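Local coordinates for protein protease Do-like 2, chloroplastic (Arabidopsis thaliana, PDB 4FLN) that cuts proteins as a chloroplast serine protease, making the primary cleavage of the photodamaged D1 protein of photosystem II, at residues D207-Y219 with I227-F239. Sequence-based numbering, arbitrary orientation.
Sequences DQGECIGVAFQVY and IGYVIPTTVVSHF
The ring of Phe216 takes CB of Tyr229 at its edge, near the ring plane, with CD2 4.2 Å from that carbon, while CD1 of Ile231 approaches the ring obliquely and lies 4.1 Å from Phe216 CB. With CG anti to the backbone N (chi1 172°), the phenyl leads away from strand 228-232 to the side chains of the probable charge-relay residues Asp122 and His91. Backbone hydrogen bonds run from Ile231 N to Val214 O (2.7 Å) and from Phe216 N to Tyr229 O (3.0 Å). These antiparallel strands form a hairpin in the second six-stranded barrel of the trypsin-like protease, with strand 203-205 flanking 211-216 and strand 185-191 flanking 228-232. Beside Phe216, Val214 packs against Ile231, CB to CB 4.3 Å, and its CG2 touches CG2 of Val236 of helix 233-246. Val230 shares the other sheet face with Ala215, and the side chain of Ile212 crosses it at about a right angle, CD1 to CG1 4.1 Å. Pro232 occupies the N-cap position of that helix, where Thr233 N donates a weak hydrogen bond to Ile212 O and Thr233 OG1 is hydrogen-bonded to Gly143 O.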
loop_
_atom_site.group_PDB
_atom_site.type_symbol
_atom_site.label_atom_id
_atom_site.label_comp_id
_atom_site.label_asym_id
_atom_site.label_seq_id
_atom_site.Cartn_x
_atom_site.Cartn_y
_atom_site.Cartn_z
ATOM N N ASP B 207 -9.278 -44.240 -1.392
ATOM C CA ASP B 207 -10.582 -44.626 -0.881
ATOM C C ASP B 207 -10.513 -46.057 -0.336
ATOM O O ASP B 207 -11.477 -46.562 0.240
ATOM C CB ASP B 207 -11.673 -44.479 -1.946
ATOM C CG ASP B 207 -11.283 -45.101 -3.269
ATOM O OD1 ASP B 207 -10.533 -46.102 -3.261
ATOM O OD2 ASP B 207 -11.723 -44.583 -4.319
ATOM N N GLN B 208 -9.365 -46.705 -0.510
ATOM C CA GLN B 208 -9.155 -48.021 0.087
ATOM C C GLN B 208 -8.451 -47.952 1.442
ATOM O O GLN B 208 -8.173 -48.976 2.050
ATOM C CB GLN B 208 -8.374 -48.935 -0.853
ATOM C CG GLN B 208 -9.186 -49.488 -2.001
ATOM C CD GLN B 208 -8.473 -49.319 -3.326
ATOM O OE1 GLN B 208 -7.868 -48.273 -3.589
ATOM N NE2 GLN B 208 -8.531 -50.349 -4.168
ATOM N N GLY B 209 -8.150 -46.747 1.911
ATOM C CA GLY B 209 -7.559 -46.596 3.223
ATOM C C GLY B 209 -6.047 -46.709 3.252
ATOM O O GLY B 209 -5.440 -46.635 4.319
ATOM N N GLU B 210 -5.429 -46.898 2.093
ATOM C CA GLU B 210 -3.974 -46.906 2.021
ATOM C C GLU B 210 -3.488 -45.469 1.973
ATOM O O GLU B 210 -4.159 -44.596 1.429
ATOM C CB GLU B 210 -3.483 -47.655 0.782
ATOM C CG GLU B 210 -4.082 -49.039 0.607
ATOM C CD GLU B 210 -3.565 -49.756 -0.628
ATOM O OE1 GLU B 210 -3.782 -49.251 -1.751
ATOM O OE2 GLU B 210 -2.945 -50.832 -0.474
ATOM N N CYS B 211 -2.324 -45.218 2.555
ATOM C CA CYS B 211 -1.726 -43.892 2.495
ATOM C C CYS B 211 -0.952 -43.745 1.193
ATOM O O CYS B 211 -0.086 -44.562 0.884
ATOM C CB CYS B 211 -0.802 -43.676 3.681
ATOM S SG CYS B 211 0.428 -42.424 3.402
ATOM N N ILE B 212 -1.299 -42.733 0.410
ATOM C CA ILE B 212 -0.652 -42.518 -0.881
ATOM C C ILE B 212 0.452 -41.470 -0.877
ATOM O O ILE B 212 0.971 -41.115 -1.933
ATOM C CB ILE B 212 -1.661 -42.260 -2.007
ATOM C CG1 ILE B 212 -2.608 -41.119 -1.634
ATOM C CG2 ILE B 212 -2.407 -43.550 -2.329
ATOM C CD1 ILE B 212 -1.987 -39.752 -1.777
ATOM N N GLY B 213 0.786 -40.960 0.304
ATOM C CA GLY B 213 1.849 -39.980 0.437
ATOM C C GLY B 213 1.713 -39.156 1.700
ATOM O O GLY B 213 0.913 -39.479 2.571
ATOM N N VAL B 214 2.496 -38.088 1.804
ATOM C CA VAL B 214 2.474 -37.231 2.987
ATOM C C VAL B 214 2.066 -35.826 2.575
ATOM O O VAL B 214 2.536 -35.324 1.555
ATOM C CB VAL B 214 3.862 -37.192 3.661
ATOM C CG1 VAL B 214 3.918 -36.138 4.764
ATOM C CG2 VAL B 214 4.214 -38.559 4.205
ATOM N N ALA B 215 1.188 -35.194 3.349
ATOM C CA ALA B 215 0.746 -33.837 3.017
ATOM C C ALA B 215 1.883 -32.865 3.253
ATOM O O ALA B 215 2.707 -33.082 4.133
ATOM C CB ALA B 215 -0.482 -33.432 3.825
ATOM N N PHE B 216 1.932 -31.809 2.445
ATOM C CA PHE B 216 2.980 -30.804 2.544
ATOM C C PHE B 216 2.425 -29.386 2.400
ATOM O O PHE B 216 1.849 -29.043 1.369
ATOM C CB PHE B 216 4.052 -31.074 1.485
ATOM C CG PHE B 216 5.081 -29.989 1.365
ATOM C CD1 PHE B 216 6.158 -29.939 2.229
ATOM C CD2 PHE B 216 4.975 -29.022 0.374
ATOM C CE1 PHE B 216 7.109 -28.936 2.113
ATOM C CE2 PHE B 216 5.922 -28.020 0.251
ATOM C CZ PHE B 216 6.990 -27.977 1.120
ATOM N N GLN B 217 2.591 -28.576 3.444
ATOM C CA GLN B 217 2.197 -27.172 3.413
ATOM C C GLN B 217 3.174 -26.304 4.208
ATOM O O GLN B 217 3.466 -26.592 5.373
ATOM C CB GLN B 217 0.782 -27.012 3.968
ATOM C CG GLN B 217 0.285 -25.573 4.039
ATOM C CD GLN B 217 0.143 -24.928 2.670
ATOM O OE1 GLN B 217 0.992 -24.140 2.251
ATOM N NE2 GLN B 217 -0.936 -25.262 1.966
ATOM N N VAL B 218 3.645 -25.228 3.582
ATOM C CA VAL B 218 4.659 -24.347 4.164
ATOM C C VAL B 218 4.300 -23.672 5.497
ATOM O O VAL B 218 4.925 -23.952 6.521
ATOM C CB VAL B 218 5.101 -23.261 3.160
ATOM C CG1 VAL B 218 3.890 -22.518 2.607
ATOM C CG2 VAL B 218 6.074 -22.293 3.821
ATOM N N TYR B 219 3.317 -22.771 5.469
ATOM C CA TYR B 219 2.977 -21.916 6.616
ATOM C C TYR B 219 3.899 -20.698 6.719
ATOM O O TYR B 219 3.876 -19.810 5.866
ATOM C CB TYR B 219 2.990 -22.706 7.924
ATOM N N ILE B 227 -5.034 -25.601 -3.932
ATOM C CA ILE B 227 -4.325 -26.775 -4.402
ATOM C C ILE B 227 -3.350 -27.251 -3.332
ATOM O O ILE B 227 -2.435 -26.525 -2.942
ATOM C CB ILE B 227 -3.590 -26.506 -5.720
ATOM C CG1 ILE B 227 -2.308 -27.324 -5.782
ATOM C CG2 ILE B 227 -3.269 -25.043 -5.856
ATOM C CD1 ILE B 227 -1.461 -26.983 -6.965
ATOM N N GLY B 228 -3.569 -28.468 -2.845
ATOM C CA GLY B 228 -2.701 -29.049 -1.843
ATOM C C GLY B 228 -1.630 -29.914 -2.467
ATOM O O GLY B 228 -1.820 -30.450 -3.560
ATOM N N TYR B 229 -0.513 -30.063 -1.760
ATOM C CA TYR B 229 0.605 -30.869 -2.244
ATOM C C TYR B 229 0.849 -32.120 -1.416
ATOM O O TYR B 229 0.633 -32.143 -0.206
ATOM C CB TYR B 229 1.870 -30.029 -2.302
ATOM C CG TYR B 229 1.755 -28.909 -3.288
ATOM C CD1 TYR B 229 2.052 -29.113 -4.632
ATOM C CD2 TYR B 229 1.325 -27.654 -2.889
ATOM C CE1 TYR B 229 1.937 -28.091 -5.550
ATOM C CE2 TYR B 229 1.210 -26.626 -3.797
ATOM C CZ TYR B 229 1.516 -26.851 -5.127
ATOM O OH TYR B 229 1.400 -25.826 -6.032
ATOM N N VAL B 230 1.302 -33.172 -2.081
ATOM C CA VAL B 230 1.562 -34.428 -1.397
ATOM C C VAL B 230 2.856 -35.070 -1.858
ATOM O O VAL B 230 3.042 -35.327 -3.044
ATOM C CB VAL B 230 0.416 -35.438 -1.605
ATOM C CG1 VAL B 230 0.761 -36.763 -0.937
ATOM C CG2 VAL B 230 -0.892 -34.879 -1.066
ATOM N N ILE B 231 3.743 -35.339 -0.914
ATOM C CA ILE B 231 4.901 -36.166 -1.192
ATOM C C ILE B 231 4.441 -37.611 -1.402
ATOM O O ILE B 231 3.913 -38.231 -0.476
ATOM C CB ILE B 231 5.871 -36.105 -0.021
ATOM C CG1 ILE B 231 6.260 -34.648 0.237
ATOM C CG2 ILE B 231 7.094 -36.970 -0.303
ATOM C CD1 ILE B 231 6.547 -34.310 1.675
ATOM N N PRO B 232 4.620 -38.148 -2.624
ATOM C CA PRO B 232 4.107 -39.495 -2.922
ATOM C C PRO B 232 4.862 -40.635 -2.234
ATOM O O PRO B 232 6.001 -40.471 -1.768
ATOM C CB PRO B 232 4.257 -39.610 -4.446
ATOM C CG PRO B 232 5.271 -38.586 -4.816
ATOM C CD PRO B 232 5.115 -37.465 -3.833
ATOM N N THR B 233 4.198 -41.787 -2.185
ATOM C CA THR B 233 4.757 -43.012 -1.633
ATOM C C THR B 233 6.144 -43.342 -2.175
ATOM O O THR B 233 7.029 -43.746 -1.420
ATOM C CB THR B 233 3.835 -44.200 -1.936
ATOM O OG1 THR B 233 2.615 -44.030 -1.223
ATOM C CG2 THR B 233 4.478 -45.517 -1.514
ATOM N N THR B 234 6.329 -43.187 -3.481
ATOM C CA THR B 234 7.599 -43.552 -4.104
ATOM C C THR B 234 8.783 -42.750 -3.556
ATOM O O THR B 234 9.864 -43.298 -3.350
ATOM C CB THR B 234 7.533 -43.459 -5.640
ATOM O OG1 THR B 234 7.427 -42.092 -6.039
ATOM C CG2 THR B 234 6.313 -44.200 -6.150
ATOM N N VAL B 235 8.579 -41.460 -3.308
ATOM C CA VAL B 235 9.637 -40.636 -2.749
ATOM C C VAL B 235 9.844 -41.052 -1.317
ATOM O O VAL B 235 10.955 -41.009 -0.797
ATOM C CB VAL B 235 9.279 -39.154 -2.769
ATOM C CG1 VAL B 235 10.308 -38.365 -1.993
ATOM C CG2 VAL B 235 9.187 -38.659 -4.194
ATOM N N VAL B 236 8.755 -41.460 -0.680
ATOM C CA VAL B 236 8.816 -41.956 0.687
ATOM C C VAL B 236 9.564 -43.275 0.790
ATOM O O VAL B 236 10.391 -43.443 1.691
ATOM C CB VAL B 236 7.423 -42.140 1.296
ATOM C CG1 VAL B 236 7.545 -42.772 2.672
ATOM C CG2 VAL B 236 6.717 -40.807 1.376
ATOM N N SER B 237 9.266 -44.206 -0.121
ATOM C CA SER B 237 9.944 -45.508 -0.145
ATOM C C SER B 237 11.429 -45.271 -0.249
ATOM O O SER B 237 12.210 -45.813 0.528
ATOM C CB SER B 237 9.523 -46.355 -1.346
ATOM O OG SER B 237 8.118 -46.476 -1.446
ATOM N N HIS B 238 11.803 -44.441 -1.220
ATOM C CA HIS B 238 13.195 -44.113 -1.463
ATOM C C HIS B 238 13.865 -43.672 -0.179
ATOM O O HIS B 238 14.987 -44.064 0.115
ATOM C CB HIS B 238 13.304 -43.005 -2.503
ATOM C CG HIS B 238 14.710 -42.702 -2.906
ATOM N ND1 HIS B 238 15.620 -42.120 -2.048
ATOM C CD2 HIS B 238 15.367 -42.907 -4.071
ATOM C CE1 HIS B 238 16.775 -41.973 -2.671
ATOM N NE2 HIS B 238 16.650 -42.450 -3.897
ATOM N N PHE B 239 13.163 -42.860 0.590
ATOM C CA PHE B 239 13.699 -42.385 1.847
ATOM C C PHE B 239 13.874 -43.525 2.848
ATOM O O PHE B 239 14.910 -43.652 3.499
ATOM C CB PHE B 239 12.798 -41.297 2.430
ATOM C CG PHE B 239 13.336 -40.692 3.682
ATOM C CD1 PHE B 239 14.475 -39.905 3.644
ATOM C CD2 PHE B 239 12.721 -40.925 4.896
ATOM C CE1 PHE B 239 14.980 -39.359 4.794
ATOM C CE2 PHE B 239 13.223 -40.383 6.050
ATOM C CZ PHE B 239 14.355 -39.598 6.006
#